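Local atomic coordinates of putative fimbrium tip subunit Fim1F (Parabacteroides distasonis, PDB entry 3R4R), a protein that is a putative component of the fimbrium tip, the end of the cell-surface filaments that mediate adhesion and biofilm formation. Residues L142-S148 / V163-S169; G196-S201 / F229-I234. All blocks are in the same frame, centred on the assembly; numbering follows the deposited sequence.

Interaction 1 of 2, residues L142-S148 / V163-S169. With EDO (1,2-ethanediol), chain E; EDO (1,2-ethanediol), chain I.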
ATOM      1  N   LEU A 142      -4.219  -4.159   5.078  1.00 33.73           N
ATOM      2  CA  LEU A 142      -3.287  -3.796   4.001  1.00 31.65           C
ATOM      3  C   LEU A 142      -2.513  -2.538   4.404  1.00 37.57           C
ATOM      4  O   LEU A 142      -3.115  -1.582   4.895  1.00 41.47           O
ATOM      5  CB  LEU A 142      -4.006  -3.589   2.658  1.00 30.00           C
ATOM      6  CG  LEU A 142      -4.635  -4.830   1.998  1.00 31.86           C
ATOM      7  CD1 LEU A 142      -5.556  -4.430   0.836  1.00 30.38           C
ATOM      8  CD2 LEU A 142      -3.589  -5.895   1.634  1.00 30.41           C
ATOM      9  N   VAL A 143      -1.193  -2.539   4.212  1.00 29.45           N
ATOM     10  CA  VAL A 143      -0.347  -1.446   4.648  1.00 28.32           C
ATOM     11  C   VAL A 143      -0.490  -0.274   3.665  1.00 34.35           C
ATOM     12  O   VAL A 143      -0.445  -0.457   2.437  1.00 34.08           O
ATOM     13  CB  VAL A 143       1.149  -1.886   4.818  1.00 30.00           C
ATOM     14  CG1 VAL A 143       2.060  -0.705   5.134  1.00 29.39           C
ATOM     15  CG2 VAL A 143       1.284  -2.960   5.898  1.00 28.51           C
ATOM     16  N   LYS A 144      -0.654   0.940   4.250  1.00 29.34           N
ATOM     17  CA  LYS A 144      -0.738   2.228   3.555  1.00 28.54           C
ATOM     18  C   LYS A 144       0.314   3.171   4.132  1.00 32.83           C
ATOM     19  O   LYS A 144       0.647   3.062   5.313  1.00 30.49           O
ATOM     20  CB  LYS A 144      -2.143   2.852   3.636  1.00 31.76           C
ATOM     21  CG  LYS A 144      -3.295   1.998   3.101  1.00 37.88           C
ATOM     22  CD  LYS A 144      -4.244   1.640   4.242  1.00 44.48           C
ATOM     23  CE  LYS A 144      -5.484   0.872   3.808  1.00 40.95           C
ATOM     24  NZ  LYS A 144      -5.182  -0.510   3.335  1.00 30.53           N
ATOM     25  N   ILE A 145       0.886   4.054   3.303  1.00 31.41           N
ATOM     26  CA  ILE A 145       1.918   4.985   3.780  1.00 32.54           C
ATOM     27  C   ILE A 145       1.677   6.386   3.148  1.00 38.72           C
ATOM     28  O   ILE A 145       1.197   6.488   2.032  1.00 38.56           O
ATOM     29  CB  ILE A 145       3.384   4.472   3.503  1.00 35.00           C
ATOM     30  CG1 ILE A 145       3.674   4.322   1.979  1.00 35.53           C
ATOM     31  CG2 ILE A 145       3.715   3.161   4.266  1.00 32.67           C
ATOM     32  CD1 ILE A 145       5.138   4.077   1.651  1.00 30.69           C
ATOM     33  N   GLY A 146       2.016   7.435   3.884  1.00 37.19           N
ATOM     34  CA  GLY A 146       1.871   8.811   3.423  1.00 39.09           C
ATOM     35  C   GLY A 146       2.795   9.772   4.138  1.00 42.16           C
ATOM     36  O   GLY A 146       3.231   9.487   5.248  1.00 40.43           O
ATOM     37  N   LYS A 147       3.091  10.928   3.512  1.00 43.07           N
ATOM     38  CA  LYS A 147       3.948  11.970   4.110  1.00 45.70           C
ATOM     39  C   LYS A 147       3.440  13.383   3.745  1.00 52.68           C
ATOM     40  O   LYS A 147       3.081  13.634   2.592  1.00 52.67           O
ATOM     41  CB  LYS A 147       5.419  11.813   3.676  1.00 47.98           C
ATOM     42  CG  LYS A 147       6.410  12.571   4.565  1.00 55.56           C
ATOM     43  CD  LYS A 147       7.891  12.402   4.159  1.00 65.53           C
ATOM     44  CE  LYS A 147       8.379  13.215   2.969  1.00 88.28           C
ATOM     45  NZ  LYS A 147       7.676  12.907   1.690  1.00106.03           N
ATOM     46  N   SER A 148       3.421  14.301   4.735  1.00 51.36           N
ATOM     47  CA  SER A 148       3.000  15.692   4.531  1.00 54.38           C
ATOM     48  C   SER A 148       3.882  16.664   5.324  1.00 58.92           C
ATOM     49  O   SER A 148       4.317  16.354   6.430  1.00 54.89           O
ATOM     50  CB  SER A 148       1.538  15.892   4.919  1.00 58.75           C
ATOM     51  OG  SER A 148       0.681  15.110   4.104  1.00 72.84           O
ATOM     52  N   VAL A 163      -2.931  14.028   5.518  1.00 50.83           N
ATOM     53  CA  VAL A 163      -1.939  13.079   4.998  1.00 47.90           C
ATOM     54  C   VAL A 163      -2.647  12.140   4.003  1.00 51.65           C
ATOM     55  O   VAL A 163      -3.545  11.382   4.404  1.00 50.41           O
ATOM     56  CB  VAL A 163      -1.182  12.277   6.091  1.00 48.12           C
ATOM     57  CG1 VAL A 163      -0.259  11.242   5.457  1.00 44.37           C
ATOM     58  CG2 VAL A 163      -0.399  13.205   7.030  1.00 49.32           C
ATOM     59  N   SER A 164      -2.246  12.197   2.722  1.00 48.19           N
ATOM     60  CA  SER A 164      -2.806  11.313   1.705  1.00 47.99           C
ATOM     61  C   SER A 164      -2.017  10.018   1.685  1.00 48.76           C
ATOM     62  O   SER A 164      -0.831  10.020   1.381  1.00 49.32           O
ATOM     63  CB  SER A 164      -2.822  11.978   0.334  1.00 54.41           C
ATOM     64  OG  SER A 164      -3.682  13.104   0.369  1.00 66.99           O
ATOM     65  N   LEU A 165      -2.677   8.925   2.060  1.00 43.68           N
ATOM     66  CA  LEU A 165      -2.074   7.593   2.138  1.00 41.10           C
ATOM     67  C   LEU A 165      -2.259   6.810   0.861  1.00 44.61           C
ATOM     68  O   LEU A 165      -3.344   6.825   0.269  1.00 46.76           O
ATOM     69  CB  LEU A 165      -2.678   6.779   3.298  1.00 39.08           C
ATOM     70  CG  LEU A 165      -2.573   7.362   4.697  1.00 42.55           C
ATOM     71  CD1 LEU A 165      -3.411   6.569   5.645  1.00 41.81           C
ATOM     72  CD2 LEU A 165      -1.149   7.432   5.187  1.00 42.24           C
ATOM     73  N   ILE A 166      -1.209   6.122   0.435  1.00 39.25           N
ATOM     74  CA  ILE A 166      -1.295   5.238  -0.729  1.00 38.16           C
ATOM     75  C   ILE A 166      -1.229   3.815  -0.232  1.00 41.25           C
ATOM     76  O   ILE A 166      -0.634   3.543   0.807  1.00 41.72           O
ATOM     77  CB  ILE A 166      -0.229   5.485  -1.851  1.00 41.55           C
ATOM     78  CG1 ILE A 166       1.225   5.131  -1.365  1.00 40.71           C
ATOM     79  CG2 ILE A 166      -0.346   6.885  -2.439  1.00 43.21           C
ATOM     80  CD1 ILE A 166       2.206   4.784  -2.449  1.00 46.73           C
ATOM     81  N   GLN A 167      -1.759   2.918  -1.026  1.00 35.85           N
ATOM     82  CA  GLN A 167      -1.725   1.478  -0.887  1.00 33.74           C
ATOM     83  C   GLN A 167      -0.311   1.012  -1.253  1.00 37.57           C
ATOM     84  O   GLN A 167       0.151   1.314  -2.349  1.00 39.40           O
ATOM     85  CB  GLN A 167      -2.817   0.948  -1.837  1.00 35.71           C
ATOM     86  CG  GLN A 167      -3.630  -0.206  -1.344  1.00 39.06           C
ATOM     87  CD  GLN A 167      -4.519   0.094  -0.211  1.00 47.75           C
ATOM     88  OE1 GLN A 167      -4.329  -0.446   0.872  1.00 43.43           O
ATOM     89  NE2 GLN A 167      -5.561   0.877  -0.458  1.00 45.80           N
ATOM     90  N   LEU A 168       0.426   0.388  -0.321  1.00 33.50           N
ATOM     91  CA  LEU A 168       1.806  -0.048  -0.550  1.00 33.39           C
ATOM     92  C   LEU A 168       1.846  -1.327  -1.429  1.00 36.72           C
ATOM     93  O   LEU A 168       2.856  -1.637  -2.024  1.00 35.97           O
ATOM     94  CB  LEU A 168       2.525  -0.293   0.803  1.00 32.26           C
ATOM     95  CG  LEU A 168       4.029  -0.516   0.803  1.00 33.42           C
ATOM     96  CD1 LEU A 168       4.764   0.637   0.103  1.00 35.47           C
ATOM     97  CD2 LEU A 168       4.518  -0.704   2.181  1.00 31.61           C
ATOM     98  N   SER A 169       0.739  -2.018  -1.535  1.00 35.94           N
ATOM     99  CA  SER A 169       0.596  -3.194  -2.374  1.00 35.19           C
ATOM    100  C   SER A 169      -0.159  -2.869  -3.644  1.00 38.00           C
ATOM    101  O   SER A 169      -0.822  -1.832  -3.735  1.00 35.80           O
ATOM    102  CB  SER A 169      -0.134  -4.302  -1.615  1.00 36.60           C
ATOM    103  OG  SER A 169      -1.458  -3.916  -1.295  1.00 45.83           O
TER
HETATM  104  C1  EDO E 321      -4.281  -0.926  -4.676  1.00 55.00           C
HETATM  105  O1  EDO E 321      -4.230  -1.992  -3.706  1.00 56.01           O
HETATM  106  C2  EDO E 321      -5.734  -0.467  -4.833  1.00 57.03           C
HETATM  107  O2  EDO E 321      -5.778   0.868  -5.366  1.00 66.06           O
HETATM  108  C1  EDO I 326      10.258  12.257  -0.546  1.00 77.22           C
HETATM  109  O1  EDO I 326       9.604  11.382   0.378  1.00 78.12           O
HETATM  110  C2  EDO I 326      11.094  13.280   0.219  1.00 75.41           C
HETATM  111  O2  EDO I 326      11.730  14.163  -0.716  1.00 77.23           O
HETATM  112  O   HOH W   1      -1.830  -1.805   0.574  1.00 39.64           O
HETATM  113  O   HOH W   2       0.398  13.468   1.866  1.00 39.29           O
HETATM  114  O   HOH W   3       1.826  10.931   0.846  1.00 52.05           O
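Lys144 reaches the flat carboxamide of Gln167 with its NZ in the carbonyl plane, on a lone pair of OE1, 2.6 Å away. Water 1 gives a second proton to the same OE1, and CB of Leu142 packs beside it. The lysine chain bends at both chi2 (115°) and chi4 (68°), which brings Lys144 NZ to 2.8 Å from Leu142 O, well above that carbonyl's plane. With Glu41 O as a third acceptor, NZ is ringed by carbonyl oxygens. A leucine here would probably leave Gln167 OE1 without its charged donor and its amide freer to turn.

The backbones pair antiparallel at Ile145 and Ile166, Ile145 N giving to Ile166 O at 3.0 Å and Ile166 N to Ile145 O at 2.9 Å. Leu168 N adds a bond to Val143 O (3.0 Å). Further on, waters 2 and 3 take the place of direct bonds between Lys147 and Ser164. On the face away from Lys144, the two methyls of Leu168 divide their contacts: CD2 touches Val143 CG1 and CD1 touches Ile145 CD1, each at 3.8 Å.

This is the beta hairpin of strands 144-152 and 161-179; strand 96-104 pairs antiparallel with the first, while Val163 bonds to strand 12-21 and Tyr232 of strand 228-232 packs on Val143 and Leu168.

Interaction 2 of 2, residues G196-S201 / F229-I234. With EDO (1,2-ethanediol), chain F; EDO (1,2-ethanediol), chain G.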
ATOM      1  N   GLY A 196       5.715 -16.139  -7.313  1.00 53.18           N
ATOM      2  CA  GLY A 196       6.529 -14.935  -7.432  1.00 53.02           C
ATOM      3  C   GLY A 196       5.996 -13.689  -6.761  1.00 53.52           C
ATOM      4  O   GLY A 196       6.551 -12.613  -6.969  1.00 53.43           O
ATOM      5  N   LEU A 197       4.911 -13.809  -5.973  1.00 47.48           N
ATOM      6  CA  LEU A 197       4.337 -12.676  -5.227  1.00 43.74           C
ATOM      7  C   LEU A 197       5.338 -12.258  -4.161  1.00 46.07           C
ATOM      8  O   LEU A 197       6.059 -13.119  -3.645  1.00 46.95           O
ATOM      9  CB  LEU A 197       2.950 -13.029  -4.620  1.00 41.38           C
ATOM     10  CG  LEU A 197       1.847 -13.403  -5.615  1.00 45.40           C
ATOM     11  CD1 LEU A 197       0.617 -13.905  -4.908  1.00 42.39           C
ATOM     12  CD2 LEU A 197       1.503 -12.240  -6.561  1.00 46.45           C
ATOM     13  N   ASN A 198       5.429 -10.937  -3.877  1.00 40.74           N
ATOM     14  CA  ASN A 198       6.413 -10.357  -2.957  1.00 38.92           C
ATOM     15  C   ASN A 198       5.807 -10.030  -1.604  1.00 39.59           C
ATOM     16  O   ASN A 198       4.778  -9.358  -1.527  1.00 39.96           O
ATOM     17  CB  ASN A 198       7.007  -9.075  -3.572  1.00 39.32           C
ATOM     18  CG  ASN A 198       8.120  -8.418  -2.781  1.00 52.93           C
ATOM     19  OD1 ASN A 198       8.601  -8.937  -1.771  1.00 48.63           O
ATOM     20  ND2 ASN A 198       8.581  -7.265  -3.248  1.00 44.36           N
ATOM     21  N   ALA A 199       6.507 -10.437  -0.526  1.00 35.31           N
ATOM     22  CA  ALA A 199       6.087 -10.226   0.867  1.00 32.30           C
ATOM     23  C   ALA A 199       6.933  -9.146   1.582  1.00 35.95           C
ATOM     24  O   ALA A 199       6.587  -8.776   2.685  1.00 36.03           O
ATOM     25  CB  ALA A 199       6.184 -11.534   1.633  1.00 33.43           C
ATOM     26  N   SER A 200       7.993  -8.621   0.966  1.00 34.54           N
ATOM     27  CA  SER A 200       8.850  -7.586   1.585  1.00 34.08           C
ATOM     28  C   SER A 200       8.758  -6.220   0.864  1.00 39.37           C
ATOM     29  O   SER A 200       8.527  -6.157  -0.349  1.00 38.86           O
ATOM     30  CB  SER A 200      10.299  -8.035   1.605  1.00 36.39           C
ATOM     31  OG  SER A 200      10.449  -9.076   2.556  1.00 42.96           O
ATOM     32  N   SER A 201       8.899  -5.113   1.632  1.00 37.28           N
ATOM     33  CA  SER A 201       8.815  -3.775   1.038  1.00 37.07           C
ATOM     34  C   SER A 201       9.498  -2.719   1.862  1.00 42.50           C
ATOM     35  O   SER A 201       9.641  -2.861   3.082  1.00 42.37           O
ATOM     36  CB  SER A 201       7.357  -3.348   0.855  1.00 38.18           C
ATOM     37  OG  SER A 201       7.232  -2.111   0.172  1.00 43.26           O
ATOM     38  N   PHE A 229      -5.946 -11.163  -5.411  1.00 36.17           N
ATOM     39  CA  PHE A 229      -4.793 -11.337  -4.532  1.00 35.99           C
ATOM     40  C   PHE A 229      -3.891 -10.071  -4.609  1.00 41.08           C
ATOM     41  O   PHE A 229      -4.135  -9.187  -5.451  1.00 41.47           O
ATOM     42  CB  PHE A 229      -4.028 -12.634  -4.901  1.00 38.21           C
ATOM     43  CG  PHE A 229      -3.722 -12.789  -6.362  1.00 39.92           C
ATOM     44  CD1 PHE A 229      -4.647 -13.380  -7.220  1.00 43.34           C
ATOM     45  CD2 PHE A 229      -2.493 -12.400  -6.872  1.00 42.11           C
ATOM     46  CE1 PHE A 229      -4.372 -13.511  -8.587  1.00 46.46           C
ATOM     47  CE2 PHE A 229      -2.205 -12.548  -8.232  1.00 47.77           C
ATOM     48  CZ  PHE A 229      -3.162 -13.079  -9.087  1.00 47.15           C
ATOM     49  N   TYR A 230      -2.900  -9.969  -3.682  1.00 36.68           N
ATOM     50  CA  TYR A 230      -2.025  -8.808  -3.522  1.00 36.49           C
ATOM     51  C   TYR A 230      -0.550  -9.166  -3.493  1.00 42.35           C
ATOM     52  O   TYR A 230      -0.185 -10.299  -3.203  1.00 43.41           O
ATOM     53  CB  TYR A 230      -2.341  -8.070  -2.203  1.00 36.58           C
ATOM     54  CG  TYR A 230      -3.804  -7.816  -1.940  1.00 37.91           C
ATOM     55  CD1 TYR A 230      -4.467  -6.746  -2.538  1.00 39.09           C
ATOM     56  CD2 TYR A 230      -4.540  -8.663  -1.114  1.00 38.90           C
ATOM     57  CE1 TYR A 230      -5.839  -6.559  -2.366  1.00 38.79           C
ATOM     58  CE2 TYR A 230      -5.917  -8.492  -0.946  1.00 39.46           C
ATOM     59  CZ  TYR A 230      -6.559  -7.431  -1.565  1.00 41.32           C
ATOM     60  OH  TYR A 230      -7.883  -7.201  -1.328  1.00 39.71           O
ATOM     61  N   THR A 231       0.298  -8.158  -3.736  1.00 39.55           N
ATOM     62  CA  THR A 231       1.757  -8.243  -3.713  1.00 40.03           C
ATOM     63  C   THR A 231       2.371  -6.847  -3.536  1.00 42.23           C
ATOM     64  O   THR A 231       1.792  -5.843  -3.980  1.00 40.65           O
ATOM     65  CB  THR A 231       2.306  -8.916  -4.995  1.00 49.28           C
ATOM     66  OG1 THR A 231       3.729  -8.949  -4.933  1.00 45.48           O
ATOM     67  CG2 THR A 231       1.889  -8.198  -6.280  1.00 50.66           C
ATOM     68  N   TYR A 232       3.575  -6.792  -2.931  1.00 37.67           N
ATOM     69  CA  TYR A 232       4.317  -5.562  -2.905  1.00 36.21           C
ATOM     70  C   TYR A 232       5.042  -5.458  -4.245  1.00 45.38           C
ATOM     71  O   TYR A 232       5.269  -6.500  -4.867  1.00 46.22           O
ATOM     72  CB  TYR A 232       5.270  -5.487  -1.697  1.00 36.45           C
ATOM     73  CG  TYR A 232       4.645  -5.461  -0.321  1.00 32.96           C
ATOM     74  CD1 TYR A 232       3.715  -4.480   0.022  1.00 33.01           C
ATOM     75  CD2 TYR A 232       5.158  -6.245   0.706  1.00 33.64           C
ATOM     76  CE1 TYR A 232       3.173  -4.411   1.306  1.00 31.43           C
ATOM     77  CE2 TYR A 232       4.678  -6.136   2.015  1.00 32.76           C
ATOM     78  CZ  TYR A 232       3.673  -5.228   2.305  1.00 36.11           C
ATOM     79  OH  TYR A 232       3.169  -5.135   3.576  1.00 38.34           O
ATOM     80  N   GLU A 233       5.340  -4.231  -4.739  1.00 45.01           N
ATOM     81  CA  GLU A 233       6.140  -3.974  -5.961  1.00 47.21           C
ATOM     82  C   GLU A 233       7.389  -4.837  -6.082  1.00 52.58           C
ATOM     83  O   GLU A 233       7.996  -5.192  -5.062  1.00 52.54           O
ATOM     84  CB  GLU A 233       6.642  -2.522  -5.998  1.00 49.33           C
ATOM     85  CG  GLU A 233       5.607  -1.459  -6.201  1.00 54.91           C
ATOM     86  CD  GLU A 233       6.188  -0.070  -6.312  1.00 62.72           C
ATOM     87  OE1 GLU A 233       7.236   0.247  -5.695  1.00 52.39           O
ATOM     88  OE2 GLU A 233       5.524   0.735  -6.994  1.00 57.60           O
ATOM     89  N   ILE A 234       7.822  -5.095  -7.323  1.00 49.66           N
ATOM     90  CA  ILE A 234       9.014  -5.866  -7.629  1.00 50.57           C
ATOM     91  C   ILE A 234       9.793  -5.089  -8.684  1.00 59.61           C
ATOM     92  O   ILE A 234       9.340  -5.041  -9.829  1.00 60.91           O
ATOM     93  CB  ILE A 234       8.613  -7.283  -8.072  1.00 53.39           C
ATOM     94  CG1 ILE A 234       7.719  -7.969  -6.998  1.00 50.57           C
ATOM     95  CG2 ILE A 234       9.864  -8.090  -8.407  1.00 57.28           C
ATOM     96  CD1 ILE A 234       6.981  -9.238  -7.370  1.00 59.02           C
TER
HETATM   97  C1  EDO F 322      -1.486 -13.238  -1.470  1.00 45.49           C
HETATM   98  O1  EDO F 322      -1.005 -13.381  -0.123  1.00 51.71           O
HETATM   99  C2  EDO F 322      -3.008 -13.123  -1.478  1.00 43.09           C
HETATM  100  O2  EDO F 322      -3.446 -11.770  -1.333  1.00 48.32           O
HETATM  101  C1  EDO G 323      11.001 -14.495  -7.949  1.00 54.95           C
HETATM  102  O1  EDO G 323      10.312 -15.138  -6.877  1.00 56.23           O
HETATM  103  C2  EDO G 323       9.983 -14.000  -8.965  1.00 55.69           C
HETATM  104  O2  EDO G 323       9.085 -13.054  -8.359  1.00 66.39           O
HETATM  105  O   HOH W   4       5.593  -2.284  -2.286  1.00 32.68           O
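Asn198 holds onto strand 228-232 and the residues that follow through both its backbone and its side chain. Asn198 N gives an almost straight hydrogen bond to Thr231 OG1 at 2.8 Å, and that hydroxyl passes its own proton to Tyr232 O. Asn198 O accepts from Tyr232 N, a longer bond of 3.2 Å. The carboxamide extends away from the asparagine's own N (chi1 -176°), which carries Asn198 ND2 to Glu233 O at 2.8 Å, an acceptor lying close to the amide plane. Asn198 OD1 turns back on its own chain and takes the N-H of Ser200 (2.8 Å from Ser200 N) from above the carbonyl plane, forming an Asx turn. Ala215 O and Ser217 N bind ND2 and OD1 as well, so the whole buried amide is fixed. Water 4 links Ser201 OG to Glu233 N.

The two segments run 72° apart. Strand 191-202, only weakly strand-like here, pairs with 131-132, 218-219 and 240-246, whereas 228-232 pairs with 161-179; one backbone bond and the side-chain bonds join the two groups of strands, consistent with the transthyretin-like beta-sandwich of the Fim1F C-terminal domain.

Tyr232 takes part in a CH-pi contact. Ser201 CB sits over one face of the Tyr232 ring, 3.8 Å from the centroid and 19° off the normal, while Ala199 O comes to the ring edge near its plane. Tyr232 OH is bonded to Lys134 O.

Apolar packing flanks the polar group. Leu197 crosses Phe229 at about a right angle, its CD1 4.0 Å from Phe229 CD2, and its other methyl, CD2, rests on Thr231 CB at 3.8 Å. Ile234 closes over Asn198, CG1 meeting the asparagine's CB at 3.7 Å.

How the interactions relate
Interaction 2 is almost wholly buried; interaction 1 is buried too, but reaches partly exposed residues and the exposed Ser164. Interaction 1 joins the two strands of one hairpin, with a regular backbone pair, bridging waters and a lysine among carbonyl oxygens. Interaction 2 joins strands assigned to different sheets through one backbone bond, with side-chain amide, hydroxyl and ring doing most of the rest. Strand 161-179 ties them together: it supplies half of interaction 1, then pairs with 228-232, and the chain runs on into 191-202. Their centres are about 16 Å apart, yet they touch, with Leu168 CG 3.6 Å from Ser201 OG, and Ser169 CB packing against Thr231 O.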